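Local coordinates for glycoside hydrolase family protein (Novosphingobium sp. PP1Y, PDB 6Q2F) that is an alpha-L-rhamnosidase, a glycoside hydrolase that probably removes terminal alpha-L-rhamnose from glycosides, at residues 50-62 and 71-84. Residues are numbered along the deposited sequence; the frame is centred on the assembly and turned at random.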
loop_
_atom_site.group_PDB
_atom_site.type_symbol
_atom_site.label_atom_id
_atom_site.label_comp_id
_atom_site.label_asym_id
_atom_site.label_seq_id
_atom_site.Cartn_x
_atom_site.Cartn_y
_atom_site.Cartn_z
ATOM N N PRO A 50 12.491 -2.555 24.526
ATOM C CA PRO A 50 11.202 -2.397 25.203
ATOM C C PRO A 50 10.051 -2.806 24.292
ATOM O O PRO A 50 10.216 -3.013 23.090
ATOM C CB PRO A 50 11.153 -0.904 25.536
ATOM C CG PRO A 50 11.948 -0.266 24.410
ATOM C CD PRO A 50 12.994 -1.290 23.977
ATOM N N SER A 51 8.861 -2.911 24.902
ATOM C CA SER A 51 7.650 -3.305 24.172
ATOM C C SER A 51 7.423 -2.453 22.932
ATOM O O SER A 51 7.044 -2.965 21.874
ATOM C CB SER A 51 6.428 -3.205 25.086
ATOM O OG SER A 51 6.759 -3.640 26.391
ATOM N N SER A 52 7.651 -1.150 23.043
ATOM C CA SER A 52 7.430 -0.256 21.914
ATOM C C SER A 52 8.264 -0.634 20.698
ATOM O O SER A 52 7.924 -0.247 19.575
ATOM C CB SER A 52 7.760 1.183 22.333
ATOM O OG SER A 52 9.118 1.282 22.726
ATOM N N ALA A 53 9.376 -1.335 20.894
ATOM C CA ALA A 53 10.216 -1.720 19.770
ATOM C C ALA A 53 9.863 -3.092 19.221
ATOM O O ALA A 53 10.342 -3.453 18.142
ATOM C CB ALA A 53 11.699 -1.694 20.174
ATOM N N ARG A 54 9.034 -3.841 19.909
ATOM C CA ARG A 54 8.840 -5.228 19.519
ATOM C C ARG A 54 7.767 -5.333 18.436
ATOM O O ARG A 54 6.774 -4.608 18.476
ATOM C CB ARG A 54 8.471 -6.050 20.744
ATOM C CG ARG A 54 9.619 -6.083 21.727
ATOM C CD ARG A 54 9.348 -6.865 23.008
ATOM N NE ARG A 54 10.627 -6.997 23.710
ATOM C CZ ARG A 54 11.620 -7.782 23.282
ATOM N NH1 ARG A 54 11.462 -8.505 22.166
ATOM N NH2 ARG A 54 12.768 -7.828 23.952
ATOM N N PRO A 55 7.954 -6.195 17.440
ATOM C CA PRO A 55 7.018 -6.217 16.322
ATOM C C PRO A 55 5.681 -6.800 16.741
ATOM O O PRO A 55 5.556 -7.523 17.737
ATOM C CB PRO A 55 7.705 -7.119 15.294
ATOM C CG PRO A 55 8.419 -8.114 16.143
ATOM C CD PRO A 55 8.945 -7.280 17.323
ATOM N N ARG A 56 4.668 -6.450 15.962
ATOM C CA ARG A 56 3.327 -6.980 16.131
ATOM C C ARG A 56 3.103 -8.095 15.116
ATOM O O ARG A 56 3.894 -8.289 14.190
ATOM C CB ARG A 56 2.298 -5.866 15.942
ATOM C CG ARG A 56 2.062 -4.948 17.139
ATOM C CD ARG A 56 3.279 -4.154 17.617
ATOM N NE ARG A 56 2.840 -3.225 18.665
ATOM C CZ ARG A 56 3.579 -2.791 19.678
ATOM N NH1 ARG A 56 4.852 -3.189 19.799
ATOM N NH2 ARG A 56 3.030 -1.948 20.557
ATOM N N VAL A 57 2.007 -8.834 15.292
ATOM C CA VAL A 57 1.565 -9.787 14.278
ATOM C C VAL A 57 0.080 -9.585 14.001
ATOM O O VAL A 57 -0.691 -9.162 14.863
ATOM C CB VAL A 57 1.829 -11.258 14.685
ATOM C CG1 VAL A 57 3.314 -11.460 15.003
ATOM C CG2 VAL A 57 0.942 -11.648 15.846
ATOM N N TRP A 58 -0.318 -9.882 12.777
ATOM C CA TRP A 58 -1.718 -10.085 12.493
ATOM C C TRP A 58 -2.112 -11.478 12.980
ATOM O O TRP A 58 -1.316 -12.425 12.949
ATOM C CB TRP A 58 -1.998 -9.919 10.996
ATOM C CG TRP A 58 -2.137 -8.467 10.616
ATOM C CD1 TRP A 58 -1.900 -7.390 11.420
ATOM C CD2 TRP A 58 -2.590 -7.939 9.363
ATOM N NE1 TRP A 58 -2.159 -6.226 10.740
ATOM C CE2 TRP A 58 -2.591 -6.535 9.481
ATOM C CE3 TRP A 58 -3.016 -8.516 8.162
ATOM C CZ2 TRP A 58 -2.969 -5.697 8.434
ATOM C CZ3 TRP A 58 -3.397 -7.682 7.121
ATOM C CH2 TRP A 58 -3.381 -6.290 7.267
ATOM N N TRP A 59 -3.350 -11.595 13.457
ATOM C CA TRP A 59 -3.786 -12.781 14.210
ATOM C C TRP A 59 -5.205 -13.140 13.764
ATOM O O TRP A 59 -6.194 -12.801 14.415
ATOM C CB TRP A 59 -3.698 -12.495 15.704
ATOM C CG TRP A 59 -3.993 -13.625 16.628
ATOM C CD1 TRP A 59 -3.409 -14.878 16.645
ATOM C CD2 TRP A 59 -4.854 -13.570 17.763
ATOM N NE1 TRP A 59 -3.905 -15.607 17.706
ATOM C CE2 TRP A 59 -4.793 -14.825 18.404
ATOM C CE3 TRP A 59 -5.693 -12.586 18.287
ATOM C CZ2 TRP A 59 -5.535 -15.114 19.540
ATOM C CZ3 TRP A 59 -6.446 -12.880 19.406
ATOM C CH2 TRP A 59 -6.354 -14.132 20.028
ATOM N N HIS A 60 -5.295 -13.830 12.633
ATOM C CA HIS A 60 -6.582 -14.124 12.021
ATOM C C HIS A 60 -7.267 -15.286 12.725
ATOM O O HIS A 60 -6.657 -16.329 12.955
ATOM C CB HIS A 60 -6.408 -14.457 10.541
ATOM C CG HIS A 60 -6.005 -13.289 9.696
ATOM N ND1 HIS A 60 -4.693 -12.890 9.554
ATOM C CD2 HIS A 60 -6.742 -12.451 8.929
ATOM C CE1 HIS A 60 -4.642 -11.845 8.746
ATOM N NE2 HIS A 60 -5.871 -11.559 8.354
ATOM N N TRP A 61 -8.538 -15.103 13.061
ATOM C CA TRP A 61 -9.401 -16.186 13.516
ATOM C C TRP A 61 -10.087 -16.775 12.288
ATOM O O TRP A 61 -10.932 -16.123 11.676
ATOM C CB TRP A 61 -10.432 -15.668 14.519
ATOM C CG TRP A 61 -9.885 -15.350 15.875
ATOM C CD1 TRP A 61 -8.588 -15.373 16.264
ATOM C CD2 TRP A 61 -10.647 -14.954 17.022
ATOM N NE1 TRP A 61 -8.480 -15.016 17.587
ATOM C CE2 TRP A 61 -9.740 -14.757 18.074
ATOM C CE3 TRP A 61 -12.015 -14.729 17.253
ATOM C CZ2 TRP A 61 -10.153 -14.378 19.356
ATOM C CZ3 TRP A 61 -12.417 -14.370 18.513
ATOM C CH2 TRP A 61 -11.486 -14.190 19.553
HETATM N N MSE A 62 -9.713 -17.998 11.919
HETATM C CA MSE A 62 -10.127 -18.567 10.644
HETATM C C MSE A 62 -11.501 -19.258 10.717
HETATM O O MSE A 62 -11.596 -20.389 11.179
HETATM C CB MSE A 62 -9.076 -19.570 10.139
HETATM C CG MSE A 62 -7.695 -18.992 9.796
HETATM SE SE MSE A 62 -7.771 -17.356 8.749
HETATM C CE MSE A 62 -8.725 -18.172 7.255
ATOM N N ILE A 71 -6.168 -19.573 22.406
ATOM C CA ILE A 71 -5.853 -18.153 22.504
ATOM C C ILE A 71 -4.753 -17.931 23.534
ATOM O O ILE A 71 -3.798 -17.173 23.305
ATOM C CB ILE A 71 -7.118 -17.358 22.857
ATOM C CG1 ILE A 71 -8.086 -17.331 21.665
ATOM C CG2 ILE A 71 -6.755 -15.938 23.307
ATOM C CD1 ILE A 71 -9.467 -16.760 22.004
ATOM N N ARG A 72 -4.874 -18.589 24.688
ATOM C CA ARG A 72 -3.855 -18.468 25.718
ATOM C C ARG A 72 -2.512 -18.989 25.233
ATOM O O ARG A 72 -1.484 -18.329 25.433
ATOM C CB ARG A 72 -4.300 -19.210 26.974
ATOM C CG ARG A 72 -3.165 -19.515 27.959
ATOM C CD ARG A 72 -3.771 -19.806 29.346
ATOM N NE ARG A 72 -4.259 -18.570 29.962
ATOM C CZ ARG A 72 -5.108 -18.510 30.979
ATOM N NH1 ARG A 72 -5.616 -19.619 31.505
ATOM N NH2 ARG A 72 -5.455 -17.331 31.463
ATOM N N LYS A 73 -2.496 -20.179 24.605
ATOM C CA LYS A 73 -1.237 -20.735 24.121
ATOM C C LYS A 73 -0.642 -19.881 23.003
ATOM O O LYS A 73 0.582 -19.732 22.918
ATOM C CB LYS A 73 -1.436 -22.174 23.659
ATOM C CG LYS A 73 -1.800 -23.134 24.789
ATOM C CD LYS A 73 -2.455 -24.405 24.244
ATOM C CE LYS A 73 -2.633 -25.449 25.335
ATOM N NZ LYS A 73 -3.287 -26.690 24.783
ATOM N N ASP A 74 -1.489 -19.324 22.128
ATOM C CA ASP A 74 -1.001 -18.344 21.154
ATOM C C ASP A 74 -0.309 -17.182 21.845
ATOM O O ASP A 74 0.819 -16.810 21.489
ATOM C CB ASP A 74 -2.147 -17.798 20.310
ATOM C CG ASP A 74 -2.631 -18.772 19.259
ATOM O OD1 ASP A 74 -2.054 -19.871 19.132
ATOM O OD2 ASP A 74 -3.591 -18.409 18.545
ATOM N N LEU A 75 -0.986 -16.562 22.817
ATOM C CA LEU A 75 -0.436 -15.333 23.378
ATOM C C LEU A 75 0.741 -15.629 24.299
ATOM O O LEU A 75 1.662 -14.812 24.402
ATOM C CB LEU A 75 -1.529 -14.545 24.096
ATOM C CG LEU A 75 -2.316 -13.563 23.213
ATOM C CD1 LEU A 75 -3.015 -14.269 22.055
ATOM C CD2 LEU A 75 -3.313 -12.762 24.042
ATOM N N GLU A 76 0.753 -16.799 24.938
ATOM C CA GLU A 76 1.930 -17.184 25.706
ATOM C C GLU A 76 3.115 -17.465 24.788
ATOM O O GLU A 76 4.260 -17.170 25.149
ATOM C CB GLU A 76 1.632 -18.406 26.586
ATOM C CG GLU A 76 0.693 -18.115 27.771
ATOM C CD GLU A 76 0.241 -19.383 28.463
ATOM O OE1 GLU A 76 -0.127 -19.302 29.653
ATOM O OE2 GLU A 76 0.262 -20.448 27.823
ATOM N N TRP A 77 2.871 -18.048 23.604
ATOM C CA TRP A 77 3.952 -18.223 22.636
ATOM C C TRP A 77 4.542 -16.875 22.220
ATOM O O TRP A 77 5.763 -16.709 22.161
ATOM C CB TRP A 77 3.466 -18.990 21.407
ATOM C CG TRP A 77 4.501 -18.976 20.311
ATOM C CD1 TRP A 77 5.682 -19.658 20.292
ATOM C CD2 TRP A 77 4.471 -18.205 19.097
ATOM N NE1 TRP A 77 6.386 -19.369 19.139
ATOM C CE2 TRP A 77 5.660 -18.483 18.390
ATOM C CE3 TRP A 77 3.561 -17.316 18.546
ATOM C CZ2 TRP A 77 5.950 -17.903 17.152
ATOM C CZ3 TRP A 77 3.850 -16.736 17.314
ATOM C CH2 TRP A 77 5.030 -17.032 16.631
HETATM N N MSE A 78 3.684 -15.894 21.966
HETATM C CA MSE A 78 4.097 -14.566 21.522
HETATM C C MSE A 78 4.973 -13.897 22.555
HETATM O O MSE A 78 5.938 -13.215 22.211
HETATM C CB MSE A 78 2.884 -13.687 21.234
HETATM C CG MSE A 78 2.105 -14.069 19.992
HETATM SE SE MSE A 78 0.446 -12.980 19.803
HETATM C CE MSE A 78 -0.415 -13.980 18.371
ATOM N N LYS A 79 4.628 -14.070 23.833
ATOM C CA LYS A 79 5.505 -13.569 24.888
ATOM C C LYS A 79 6.857 -14.265 24.857
ATOM O O LYS A 79 7.893 -13.594 24.892
ATOM C CB LYS A 79 4.858 -13.718 26.263
ATOM C CG LYS A 79 3.712 -12.764 26.475
ATOM C CD LYS A 79 4.158 -11.325 26.212
ATOM C CE LYS A 79 5.126 -10.837 27.265
ATOM N NZ LYS A 79 5.267 -9.364 27.139
ATOM N N ARG A 80 6.872 -15.608 24.781
ATOM C CA ARG A 80 8.150 -16.335 24.774
ATOM C C ARG A 80 9.067 -15.815 23.679
ATOM O O ARG A 80 10.279 -15.677 23.871
ATOM C CB ARG A 80 7.939 -17.842 24.570
ATOM C CG ARG A 80 7.483 -18.623 25.782
ATOM C CD ARG A 80 7.769 -20.143 25.623
ATOM N NE ARG A 80 7.022 -20.793 24.546
ATOM C CZ ARG A 80 5.702 -20.970 24.558
ATOM N NH1 ARG A 80 4.980 -20.517 25.583
ATOM N NH2 ARG A 80 5.104 -21.601 23.548
ATOM N N VAL A 81 8.486 -15.508 22.520
ATOM C CA VAL A 81 9.226 -15.196 21.309
ATOM C C VAL A 81 9.479 -13.693 21.153
ATOM O O VAL A 81 10.142 -13.275 20.198
ATOM C CB VAL A 81 8.489 -15.710 20.057
ATOM C CG1 VAL A 81 8.397 -17.227 20.078
ATOM C CG2 VAL A 81 7.105 -15.086 19.963
ATOM N N GLY A 82 8.980 -12.871 22.077
ATOM C CA GLY A 82 9.250 -11.445 22.101
ATOM C C GLY A 82 8.364 -10.580 21.229
ATOM O O GLY A 82 8.779 -9.482 20.853
ATOM N N ILE A 83 7.170 -11.028 20.900
ATOM C CA ILE A 83 6.250 -10.257 20.078
ATOM C C ILE A 83 5.589 -9.213 20.962
ATOM O O ILE A 83 5.321 -9.470 22.137
ATOM C CB ILE A 83 5.235 -11.201 19.415
ATOM C CG1 ILE A 83 5.844 -11.831 18.162
ATOM C CG2 ILE A 83 3.888 -10.478 19.108
ATOM C CD1 ILE A 83 5.140 -13.101 17.733
ATOM N N GLY A 84 5.383 -8.009 20.424
ATOM C CA GLY A 84 4.893 -6.912 21.236
ATOM C C GLY A 84 3.392 -6.689 21.161
ATOM O O GLY A 84 2.827 -5.929 21.950
#
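Trp59 makes the largest single share of the contact, against Met78, Asp74, Leu75 and Ile71 of helix 68-81. Its CB points at the helix, and CG lies anti to the backbone N (chi1 -175°), which carries the indole out across the helix side chains. CG and CD1 lie under the methyl of selenomethionine Met78, with CE 3.6 Å from Trp59 CD1. NE1 donates to Asp74 OD2 at 2.9 Å, nearly straight (167°). The oxygen sits in the indole plane but is met on its anti side, the two planes being 77° apart. Asp74 OD2 also bonds His682, and OD1 pairs with Arg703. Further out, CZ2 meets Leu75 CD1 at 3.7 Å, on the same face as the Met78 methyl. At the tip, CH2 touches Ile71 CG2 at the ring edge. Trp61 NE1 lies over the opposite face, offset toward the rim. Replacing Trp59 by an alanine is likely to open a gap over Leu75 and Met78 and to leave Asp74 OD2 without its indole N-H. Strand, antiparallel helix and strand 85-91 form the first beta-alpha-beta unit of a closed (beta/alpha)8 barrel. Val57 extends the apolar layer, CG2 against Met78 CE and CG1 against Ile83 CD1. Gly82, with positive phi, forms a Schellman motif with the last helical turn. Arg54 NH1 bonds Gly82 O at 3.1 Å, on a lone pair. Gly84 N donates to Pro55 O at 2.7 Å, and Gly84 O lies over one face of the Arg56 guanidinium.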